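Local atomic coordinates of beta-galactosidase (Marinomonas sp. ef1, PDB entry 6Y2K), a protein that hydrolyses terminal beta-galactose residues from beta-galactosides, as a cold-active GH42 enzyme that assembles into hexamers. Residues W541-E551 with Y577-L587; V612-F620 with A648-Q656. One frame throughout, in Å; residues are numbered along the deposited sequence.

Interaction 1: residues W541-E551 with Y577-L587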
loop_
_atom_site.group_PDB
_atom_site.type_symbol
_atom_site.label_atom_id
_atom_site.label_comp_id
_atom_site.label_asym_id
_atom_site.label_seq_id
_atom_site.Cartn_x
_atom_site.Cartn_y
_atom_site.Cartn_z
ATOM N N TRP A 541 16.375 -2.760 30.298
ATOM C CA TRP A 541 16.970 -1.645 29.544
ATOM C C TRP A 541 16.197 -1.141 28.329
ATOM O O TRP A 541 16.557 -0.098 27.784
ATOM C CB TRP A 541 18.409 -1.980 29.130
ATOM C CG TRP A 541 19.406 -1.897 30.249
ATOM C CD1 TRP A 541 19.175 -1.544 31.556
ATOM C CD2 TRP A 541 20.805 -2.131 30.142
ATOM N NE1 TRP A 541 20.351 -1.565 32.267
ATOM C CE2 TRP A 541 21.367 -1.925 31.422
ATOM C CE3 TRP A 541 21.644 -2.507 29.089
ATOM C CZ2 TRP A 541 22.720 -2.092 31.677
ATOM C CZ3 TRP A 541 22.990 -2.668 29.343
ATOM C CH2 TRP A 541 23.516 -2.456 30.628
ATOM N N GLY A 542 15.153 -1.840 27.903
ATOM C CA GLY A 542 14.358 -1.361 26.774
ATOM C C GLY A 542 13.514 -2.423 26.118
ATOM O O GLY A 542 13.483 -3.579 26.563
ATOM N N ALA A 543 12.833 -2.002 25.049
ATOM C CA ALA A 543 12.028 -2.876 24.211
ATOM C C ALA A 543 12.289 -2.581 22.733
ATOM O O ALA A 543 12.652 -1.470 22.354
ATOM C CB ALA A 543 10.552 -2.688 24.520
ATOM N N GLY A 544 12.089 -3.596 21.911
ATOM C CA GLY A 544 12.338 -3.503 20.486
ATOM C C GLY A 544 12.333 -4.883 19.868
ATOM O O GLY A 544 11.590 -5.761 20.319
ATOM N N LYS A 545 13.163 -5.065 18.845
ATOM C CA LYS A 545 13.304 -6.342 18.159
ATOM C C LYS A 545 14.764 -6.757 18.022
ATOM O O LYS A 545 15.689 -5.939 18.161
ATOM C CB LYS A 545 12.676 -6.266 16.766
ATOM C CG LYS A 545 11.222 -5.832 16.762
ATOM C CD LYS A 545 10.685 -5.754 15.344
ATOM C CE LYS A 545 9.183 -5.544 15.329
ATOM N NZ LYS A 545 8.750 -5.219 13.942
ATOM N N LEU A 546 14.942 -8.049 17.753
ATOM C CA LEU A 546 16.207 -8.615 17.309
ATOM C C LEU A 546 16.017 -9.195 15.913
ATOM O O LEU A 546 14.905 -9.553 15.533
ATOM C CB LEU A 546 16.681 -9.690 18.279
ATOM C CG LEU A 546 15.913 -11.019 18.341
ATOM C CD1 LEU A 546 16.470 -12.050 17.359
ATOM C CD2 LEU A 546 15.976 -11.560 19.757
ATOM N N LYS A 547 17.112 -9.296 15.162
ATOM C CA LYS A 547 17.094 -9.846 13.811
ATOM C C LYS A 547 18.357 -10.643 13.516
ATOM O O LYS A 547 19.384 -10.451 14.167
ATOM C CB LYS A 547 16.929 -8.732 12.775
ATOM C CG LYS A 547 17.942 -7.604 12.868
ATOM C CD LYS A 547 17.513 -6.422 11.999
ATOM C CE LYS A 547 18.518 -5.273 12.066
ATOM N NZ LYS A 547 18.201 -4.219 11.051
ATOM N N HIS A 548 18.248 -11.569 12.566
ATOM C CA HIS A 548 19.380 -12.278 11.929
ATOM C C HIS A 548 20.031 -13.389 12.740
ATOM O O HIS A 548 20.289 -14.480 12.201
ATOM C CB HIS A 548 20.481 -11.311 11.437
ATOM C CG HIS A 548 19.972 -10.192 10.581
ATOM N ND1 HIS A 548 20.611 -8.972 10.500
ATOM C CD2 HIS A 548 18.893 -10.109 9.766
ATOM C CE1 HIS A 548 19.943 -8.184 9.676
ATOM N NE2 HIS A 548 18.898 -8.850 9.216
ATOM N N TRP A 549 20.334 -13.101 14.004
ATOM C CA TRP A 549 21.108 -13.983 14.866
ATOM C C TRP A 549 20.530 -13.944 16.283
ATOM O O TRP A 549 20.392 -12.880 16.870
ATOM C CB TRP A 549 22.561 -13.517 14.875
ATOM C CG TRP A 549 23.507 -14.515 15.428
ATOM C CD1 TRP A 549 23.976 -14.585 16.708
ATOM C CD2 TRP A 549 24.105 -15.599 14.721
ATOM N NE1 TRP A 549 24.831 -15.652 16.844
ATOM C CE2 TRP A 549 24.931 -16.290 15.636
ATOM C CE3 TRP A 549 24.022 -16.056 13.398
ATOM C CZ2 TRP A 549 25.684 -17.416 15.271
ATOM C CZ3 TRP A 549 24.762 -17.174 13.032
ATOM C CH2 TRP A 549 25.585 -17.845 13.971
ATOM N N HIS A 550 20.200 -15.120 16.807
ATOM C CA HIS A 550 19.386 -15.261 18.014
ATOM C C HIS A 550 19.906 -16.459 18.808
ATOM O O HIS A 550 19.465 -17.591 18.612
ATOM C CB HIS A 550 17.909 -15.417 17.583
ATOM C CG HIS A 550 16.924 -15.567 18.705
ATOM N ND1 HIS A 550 15.780 -16.327 18.576
ATOM C CD2 HIS A 550 16.878 -15.025 19.945
ATOM C CE1 HIS A 550 15.085 -16.267 19.699
ATOM N NE2 HIS A 550 15.723 -15.474 20.543
ATOM N N GLU A 551 20.873 -16.204 19.686
ATOM C CA GLU A 551 21.498 -17.281 20.469
ATOM C C GLU A 551 20.594 -17.739 21.596
ATOM O O GLU A 551 20.022 -16.912 22.302
ATOM C CB GLU A 551 22.856 -16.842 21.030
ATOM C CG GLU A 551 23.923 -16.739 19.960
ATOM C CD GLU A 551 25.175 -16.014 20.401
ATOM O OE1 GLU A 551 25.303 -15.659 21.602
ATOM O OE2 GLU A 551 26.040 -15.807 19.521
ATOM N N TYR A 577 29.541 -7.422 30.204
ATOM C CA TYR A 577 28.244 -7.720 29.571
ATOM C C TYR A 577 28.433 -8.538 28.297
ATOM O O TYR A 577 29.436 -8.374 27.599
ATOM C CB TYR A 577 27.488 -6.412 29.273
ATOM C CG TYR A 577 27.257 -5.605 30.533
ATOM C CD1 TYR A 577 28.261 -4.783 31.052
ATOM C CD2 TYR A 577 26.062 -5.710 31.243
ATOM C CE1 TYR A 577 28.071 -4.075 32.229
ATOM C CE2 TYR A 577 25.853 -4.999 32.416
ATOM C CZ TYR A 577 26.862 -4.185 32.905
ATOM O OH TYR A 577 26.673 -3.482 34.074
ATOM N N TYR A 578 27.484 -9.438 28.039
ATOM C CA TYR A 578 27.417 -10.232 26.814
ATOM C C TYR A 578 26.066 -10.016 26.114
ATOM O O TYR A 578 25.009 -10.071 26.757
ATOM C CB TYR A 578 27.589 -11.733 27.098
ATOM C CG TYR A 578 27.584 -12.568 25.832
ATOM C CD1 TYR A 578 28.725 -12.664 25.041
ATOM C CD2 TYR A 578 26.425 -13.220 25.394
ATOM C CE1 TYR A 578 28.716 -13.400 23.860
ATOM C CE2 TYR A 578 26.414 -13.969 24.220
ATOM C CZ TYR A 578 27.559 -14.049 23.453
ATOM O OH TYR A 578 27.577 -14.779 22.283
ATOM N N LEU A 579 26.122 -9.808 24.798
ATOM C CA LEU A 579 24.943 -9.676 23.947
ATOM C C LEU A 579 24.898 -10.875 23.006
ATOM O O LEU A 579 25.850 -11.112 22.270
ATOM C CB LEU A 579 25.029 -8.366 23.155
ATOM C CG LEU A 579 24.016 -8.080 22.033
ATOM C CD1 LEU A 579 22.597 -8.015 22.575
ATOM C CD2 LEU A 579 24.383 -6.786 21.324
ATOM N N GLY A 580 23.791 -11.608 23.015
ATOM C CA GLY A 580 23.650 -12.848 22.254
ATOM C C GLY A 580 22.775 -12.786 21.010
ATOM O O GLY A 580 22.719 -13.761 20.265
ATOM N N SER A 581 22.074 -11.668 20.792
ATOM C CA SER A 581 21.272 -11.469 19.577
ATOM C C SER A 581 21.573 -10.116 18.950
ATOM O O SER A 581 21.968 -9.179 19.663
ATOM C CB SER A 581 19.775 -11.566 19.889
ATOM O OG SER A 581 19.432 -12.840 20.436
ATOM N N CYS A 582 21.397 -10.021 17.628
ATOM C CA CYS A 582 21.607 -8.761 16.902
ATOM C C CYS A 582 20.390 -7.842 17.069
ATOM O O CYS A 582 19.481 -7.777 16.231
ATOM C CB CYS A 582 21.968 -8.993 15.433
ATOM S SG CYS A 582 23.538 -9.880 15.231
ATOM N N ILE A 583 20.391 -7.158 18.205
ATOM C CA ILE A 583 19.333 -6.222 18.574
ATOM C C ILE A 583 19.295 -5.031 17.621
ATOM O O ILE A 583 20.311 -4.679 17.001
ATOM C CB ILE A 583 19.463 -5.765 20.045
ATOM C CG1 ILE A 583 20.839 -5.130 20.328
ATOM C CG2 ILE A 583 19.195 -6.946 20.972
ATOM C CD1 ILE A 583 21.019 -4.575 21.724
ATOM N N ASP A 584 18.113 -4.434 17.489
ATOM C CA ASP A 584 17.896 -3.318 16.557
ATOM C C ASP A 584 18.578 -2.012 16.994
ATOM O O ASP A 584 19.127 -1.913 18.107
ATOM C CB ASP A 584 16.387 -3.121 16.262
ATOM C CG ASP A 584 15.579 -2.602 17.463
ATOM O OD1 ASP A 584 16.136 -1.974 18.395
ATOM O OD2 ASP A 584 14.344 -2.818 17.459
ATOM N N ASN A 585 18.551 -1.018 16.112
ATOM C CA ASN A 585 19.205 0.277 16.367
ATOM C C ASN A 585 18.747 0.954 17.676
ATOM O O ASN A 585 19.570 1.510 18.416
ATOM C CB ASN A 585 18.988 1.212 15.161
ATOM C CG ASN A 585 19.459 2.636 15.416
ATOM O OD1 ASN A 585 18.657 3.509 15.753
ATOM N ND2 ASN A 585 20.749 2.875 15.262
ATOM N N THR A 586 17.446 0.909 17.945
ATOM C CA THR A 586 16.879 1.472 19.168
ATOM C C THR A 586 17.499 0.844 20.411
ATOM O O THR A 586 17.953 1.555 21.310
ATOM C CB THR A 586 15.338 1.328 19.197
ATOM O OG1 THR A 586 14.784 2.193 18.201
ATOM C CG2 THR A 586 14.751 1.712 20.559
ATOM N N LEU A 587 17.518 -0.483 20.445
ATOM C CA LEU A 587 18.060 -1.217 21.576
ATOM C C LEU A 587 19.582 -1.082 21.675
ATOM O O LEU A 587 20.117 -1.049 22.775
ATOM C CB LEU A 587 17.650 -2.687 21.496
ATOM C CG LEU A 587 16.163 -2.961 21.741
ATOM C CD1 LEU A 587 15.815 -4.382 21.362
ATOM C CD2 LEU A 587 15.798 -2.706 23.195
HETATM O O HOH W 1 20.203 -14.225 22.633
#
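Glu-551 and Tyr-578 meet through a short hydrogen bond: Tyr-578 OH donates to Glu-551 OE1 at 2.5 Å. The bond uses the syn lone pair of the carboxylate. The carboxylate and phenol planes are 19° apart, and OE1 lies at the ring edge, in its plane. The other oxygen, OE2, accepts from Trp-549 NE1 at 2.9 Å, in the plane of the indole, and also from the backbone N of Arg-496. Glu-551 N in turn donates to Gly-580 O. Ser-581 OG donates to a water 2.7 Å away, and that water donates to Glu-551 O. The edge of the His-550 ring comes up to the same OG through CD2, while both ring nitrogens bond elsewhere, to Asp-527 and Asp-563.

Further along, Cys-582 bonds through both its backbone polar atoms. Its N donates to Trp-549 O, and its O accepts from Lys-547 N at 3.0 Å. Asp-584 closes the other end. Its N donates to Lys-545 O, and its OD2 accepts from Lys-545 N at 2.9 Å, from above the carboxylate plane. CG stands between the backbone N and carbonyl carbon (chi1 69°), which leaves OD1 to accept from Leu-587 N at 2.9 Å. Leu-587 packs CD1 and CD2 on the backbone of 543-545.

Residues 541-551 turn a corner at His-548, and strand 581-583 pairs antiparallel with residues on both sides of it. Asp-584 is the N-cap of helix 585-598, joining the edge of the mixed sheet to that helix in the trimerisation domain.

Interaction 2: residues V612-F620 with A648-Q656; sequences VRERGNVIF and ADVAIWKKQ
Lys-655 reaches along the hairpin 612-620 and ends at Glu-614. Its CG is anti to the carbonyl carbon (chi1 -67°) and the chain beyond is extended. CB lies 3.8 Å from Asn-617 O, and CG comes a little nearer to the same oxygen. CD passes Asn-617 CA. CE comes near Ile-619 CD1, a contact that is doubtful because the isoleucine side chain takes two conformations. NZ forms a salt bridge with Glu-614 OE2 at 3.0 Å, approaching from above the carboxylate plane. The two side chains cross at about a right angle. NZ also makes a weak bond to Gly-616 O and donates to a water 2.9 Å away.

The backbones of 618-620 and 649-655 pair as antiparallel strands. Lys-655 N donates to Asn-617 O. Ile-619 and Trp-653 form a hydrogen-bonded pair. Ile-619 N donates to Trp-653 O in an almost straight bond (178°), and Trp-653 N donates back to Ile-619 O. On the face of Val-618, Phe-620 and Ile-652, Val-618 CG1 presses on Ile-652 CG2 at 3.5 Å, a tight carbon contact. Val-618 CG1 also sits over one face of the Phe-620 ring, toward its rim. Ile-652 CD1 and Phe-620 CD2 are 4.1 Å apart, with the side chains side by side and pointing the same way. Glu-614 and Val-618 lie in the hairpin closed by a type II' turn from Arg-615 to Val-618.

Strand 618-623 is thus held between 610-615 and 649-655 in a four-stranded antiparallel sheet, with 636-640 beyond 649-655. Helix 333-343 packs against the Phe-620 and Ile-652 face through Trp-339, while Trp-653 touches Leu-638 of strand 636-640 and Pro-633.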
loop_
_atom_site.group_PDB
_atom_site.type_symbol
_atom_site.label_atom_id
_atom_site.label_comp_id
_atom_site.label_asym_id
_atom_site.label_seq_id
_atom_site.Cartn_x
_atom_site.Cartn_y
_atom_site.Cartn_z
ATOM N N VAL A 612 28.956 14.503 15.637
ATOM C CA VAL A 612 29.889 15.324 16.402
ATOM C C VAL A 612 31.133 14.490 16.723
ATOM O O VAL A 612 31.063 13.264 16.890
ATOM C CB VAL A 612 29.246 15.845 17.709
ATOM C CG1 VAL A 612 30.252 16.602 18.571
ATOM C CG2 VAL A 612 28.090 16.769 17.397
ATOM N N ARG A 613 32.275 15.157 16.781
ATOM C CA ARG A 613 33.506 14.528 17.255
ATOM C C ARG A 613 34.395 15.597 17.893
ATOM O O ARG A 613 34.329 16.765 17.504
ATOM C CB ARG A 613 34.239 13.804 16.112
ATOM C CG ARG A 613 35.242 12.789 16.621
ATOM C CD ARG A 613 35.872 11.927 15.534
ATOM N NE ARG A 613 36.534 10.789 16.159
ATOM C CZ ARG A 613 37.697 10.824 16.812
ATOM N NH1 ARG A 613 38.153 9.708 17.381
ATOM N NH2 ARG A 613 38.417 11.949 16.909
ATOM N N GLU A 614 35.192 15.190 18.881
ATOM C CA GLU A 614 36.097 16.097 19.592
ATOM C C GLU A 614 37.565 15.797 19.320
ATOM O O GLU A 614 37.952 14.639 19.187
ATOM C CB GLU A 614 35.868 15.999 21.097
ATOM C CG GLU A 614 34.449 16.335 21.518
ATOM C CD GLU A 614 34.278 16.444 23.027
ATOM O OE1 GLU A 614 33.192 16.885 23.450
ATOM O OE2 GLU A 614 35.220 16.106 23.788
ATOM N N ARG A 615 38.366 16.858 19.249
ATOM C CA ARG A 615 39.825 16.776 19.329
ATOM C C ARG A 615 40.301 17.757 20.398
ATOM O O ARG A 615 40.330 18.970 20.169
ATOM C CB ARG A 615 40.463 17.105 17.981
ATOM C CG ARG A 615 40.214 16.029 16.933
ATOM C CD ARG A 615 41.012 16.254 15.658
ATOM N NE ARG A 615 42.457 16.164 15.883
ATOM C CZ ARG A 615 43.395 16.468 14.985
ATOM N NH1 ARG A 615 43.075 16.887 13.762
ATOM N NH2 ARG A 615 44.677 16.344 15.314
ATOM N N GLY A 616 40.640 17.226 21.570
ATOM C CA GLY A 616 40.974 18.044 22.735
ATOM C C GLY A 616 39.848 19.002 23.084
ATOM O O GLY A 616 38.734 18.576 23.385
ATOM N N ASN A 617 40.142 20.295 22.974
ATOM C CA ASN A 617 39.211 21.384 23.278
ATOM C C ASN A 617 38.377 21.844 22.070
ATOM O O ASN A 617 37.611 22.800 22.178
ATOM C CB ASN A 617 39.962 22.583 23.921
ATOM C CG ASN A 617 40.839 23.363 22.935
ATOM O OD1 ASN A 617 40.701 24.578 22.808
ATOM N ND2 ASN A 617 41.755 22.679 22.261
ATOM N N VAL A 618 38.525 21.181 20.917
ATOM C CA VAL A 618 37.778 21.551 19.698
ATOM C C VAL A 618 36.622 20.557 19.475
ATOM O O VAL A 618 36.820 19.340 19.601
ATOM C CB VAL A 618 38.697 21.597 18.457
ATOM C CG1 VAL A 618 37.931 22.053 17.215
ATOM C CG2 VAL A 618 39.886 22.513 18.715
ATOM N N ILE A 619 35.433 21.098 19.182
ATOM C CA ILE A 619 34.226 20.311 18.898
ATOM C C ILE A 619 33.874 20.516 17.429
ATOM O O ILE A 619 33.700 21.657 16.995
ATOM C CB ILE A 619 33.003 20.765 19.736
ATOM C CG1 ILE A 619 33.350 20.987 21.211
ATOM C CG2 ILE A 619 31.883 19.739 19.641
ATOM C CD1 ILE A 619 33.518 19.708 21.993
ATOM N N PHE A 620 33.767 19.429 16.665
ATOM C CA PHE A 620 33.403 19.503 15.243
ATOM C C PHE A 620 31.982 18.978 15.106
ATOM O O PHE A 620 31.701 17.881 15.562
ATOM C CB PHE A 620 34.346 18.651 14.376
ATOM C CG PHE A 620 35.819 18.998 14.511
ATOM C CD1 PHE A 620 36.570 18.514 15.574
ATOM C CD2 PHE A 620 36.460 19.777 13.549
ATOM C CE1 PHE A 620 37.927 18.819 15.694
ATOM C CE2 PHE A 620 37.813 20.080 13.659
ATOM C CZ PHE A 620 38.550 19.605 14.736
ATOM N N ALA A 648 24.436 19.774 4.680
ATOM C CA ALA A 648 25.821 19.504 4.242
ATOM C C ALA A 648 26.833 20.548 4.770
ATOM O O ALA A 648 27.737 20.968 4.051
ATOM C CB ALA A 648 25.887 19.398 2.713
ATOM N N ASP A 649 26.678 20.932 6.034
ATOM C CA ASP A 649 27.413 22.042 6.635
ATOM C C ASP A 649 28.221 21.554 7.834
ATOM O O ASP A 649 27.991 20.453 8.358
ATOM C CB ASP A 649 26.413 23.137 7.049
ATOM C CG ASP A 649 27.054 24.498 7.329
ATOM O OD1 ASP A 649 28.213 24.744 6.907
ATOM O OD2 ASP A 649 26.367 25.322 7.998
ATOM N N VAL A 650 29.172 22.392 8.246
ATOM C CA VAL A 650 30.111 22.118 9.322
ATOM C C VAL A 650 30.111 23.315 10.273
ATOM O O VAL A 650 30.087 24.460 9.820
ATOM C CB VAL A 650 31.554 21.967 8.769
ATOM C CG1 VAL A 650 32.540 21.632 9.882
ATOM C CG2 VAL A 650 31.609 20.916 7.661
ATOM N N ALA A 651 30.134 23.049 11.576
ATOM C CA ALA A 651 30.433 24.084 12.567
ATOM C C ALA A 651 31.526 23.584 13.502
ATOM O O ALA A 651 31.595 22.388 13.804
ATOM C CB ALA A 651 29.188 24.471 13.347
ATOM N N ILE A 652 32.375 24.510 13.950
ATOM C CA ILE A 652 33.505 24.198 14.825
ATOM C C ILE A 652 33.462 25.138 16.036
ATOM O O ILE A 652 33.384 26.359 15.875
ATOM C CB ILE A 652 34.858 24.329 14.088
ATOM C CG1 ILE A 652 34.830 23.478 12.799
ATOM C CG2 ILE A 652 36.007 23.919 15.012
ATOM C CD1 ILE A 652 36.093 23.515 11.981
ATOM N N TRP A 653 33.508 24.543 17.226
ATOM C CA TRP A 653 33.407 25.242 18.500
ATOM C C TRP A 653 34.654 24.940 19.332
ATOM O O TRP A 653 35.265 23.883 19.168
ATOM C CB TRP A 653 32.182 24.751 19.291
ATOM C CG TRP A 653 30.833 24.967 18.641
ATOM C CD1 TRP A 653 30.330 24.334 17.528
ATOM C CD2 TRP A 653 29.799 25.844 19.100
ATOM N NE1 TRP A 653 29.057 24.790 17.256
ATOM C CE2 TRP A 653 28.710 25.718 18.204
ATOM C CE3 TRP A 653 29.693 26.738 20.177
ATOM C CZ2 TRP A 653 27.528 26.447 18.359
ATOM C CZ3 TRP A 653 28.511 27.466 20.333
ATOM C CH2 TRP A 653 27.445 27.315 19.423
ATOM N N LYS A 654 35.006 25.854 20.234
ATOM C CA LYS A 654 36.064 25.616 21.218
ATOM C C LYS A 654 35.491 25.642 22.632
ATOM O O LYS A 654 34.647 26.481 22.946
ATOM C CB LYS A 654 37.213 26.624 21.077
ATOM C CG LYS A 654 36.853 28.091 21.248
ATOM C CD LYS A 654 38.088 28.963 21.047
ATOM C CE LYS A 654 37.764 30.447 21.168
ATOM N NZ LYS A 654 38.916 31.312 20.775
ATOM N N LYS A 655 35.940 24.711 23.469
ATOM C CA LYS A 655 35.507 24.650 24.859
ATOM C C LYS A 655 36.013 25.880 25.619
ATOM O O LYS A 655 37.114 26.365 25.347
ATOM C CB LYS A 655 36.015 23.375 25.526
ATOM C CG LYS A 655 35.381 22.115 24.969
ATOM C CD LYS A 655 35.943 20.880 25.644
ATOM C CE LYS A 655 35.527 19.615 24.918
ATOM N NZ LYS A 655 36.101 18.407 25.569
ATOM N N GLN A 656 35.194 26.392 26.537
ATOM C CA GLN A 656 35.538 27.592 27.319
ATOM C C GLN A 656 36.417 27.220 28.507
ATOM O O GLN A 656 36.243 26.161 29.108
ATOM C CB GLN A 656 34.275 28.309 27.804
ATOM C CG GLN A 656 33.494 29.002 26.689
ATOM C CD GLN A 656 32.096 29.454 27.103
ATOM O OE1 GLN A 656 31.618 29.154 28.203
ATOM N NE2 GLN A 656 31.427 30.182 26.210
HETATM O O HOH W 2 38.685 18.886 26.722
#

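Following the chain from the N terminus, the eight-stranded barrel is complete before either contact begins. Interaction 1 closes first. It brings 577-587 back to 541-551 across an intervening run of 25 residues that includes strands 559-563 and 568-573. Helix 585-598 then leads on to strand 610-615, where interaction 2 opens. That contact closes a second loop of 27 residues, containing strands 629-630, 636-640 and 644-645. The two loops therefore stand in series and neither nest nor cross. The nearest atoms of interactions 1 and 2 are about 14 Å apart. Interaction 1 ties strand 581-583 and the start of helix 585-598 to strands 544-547 and 549-555, and interaction 2 joins the small C-terminal sheet that rests on helix 333-343.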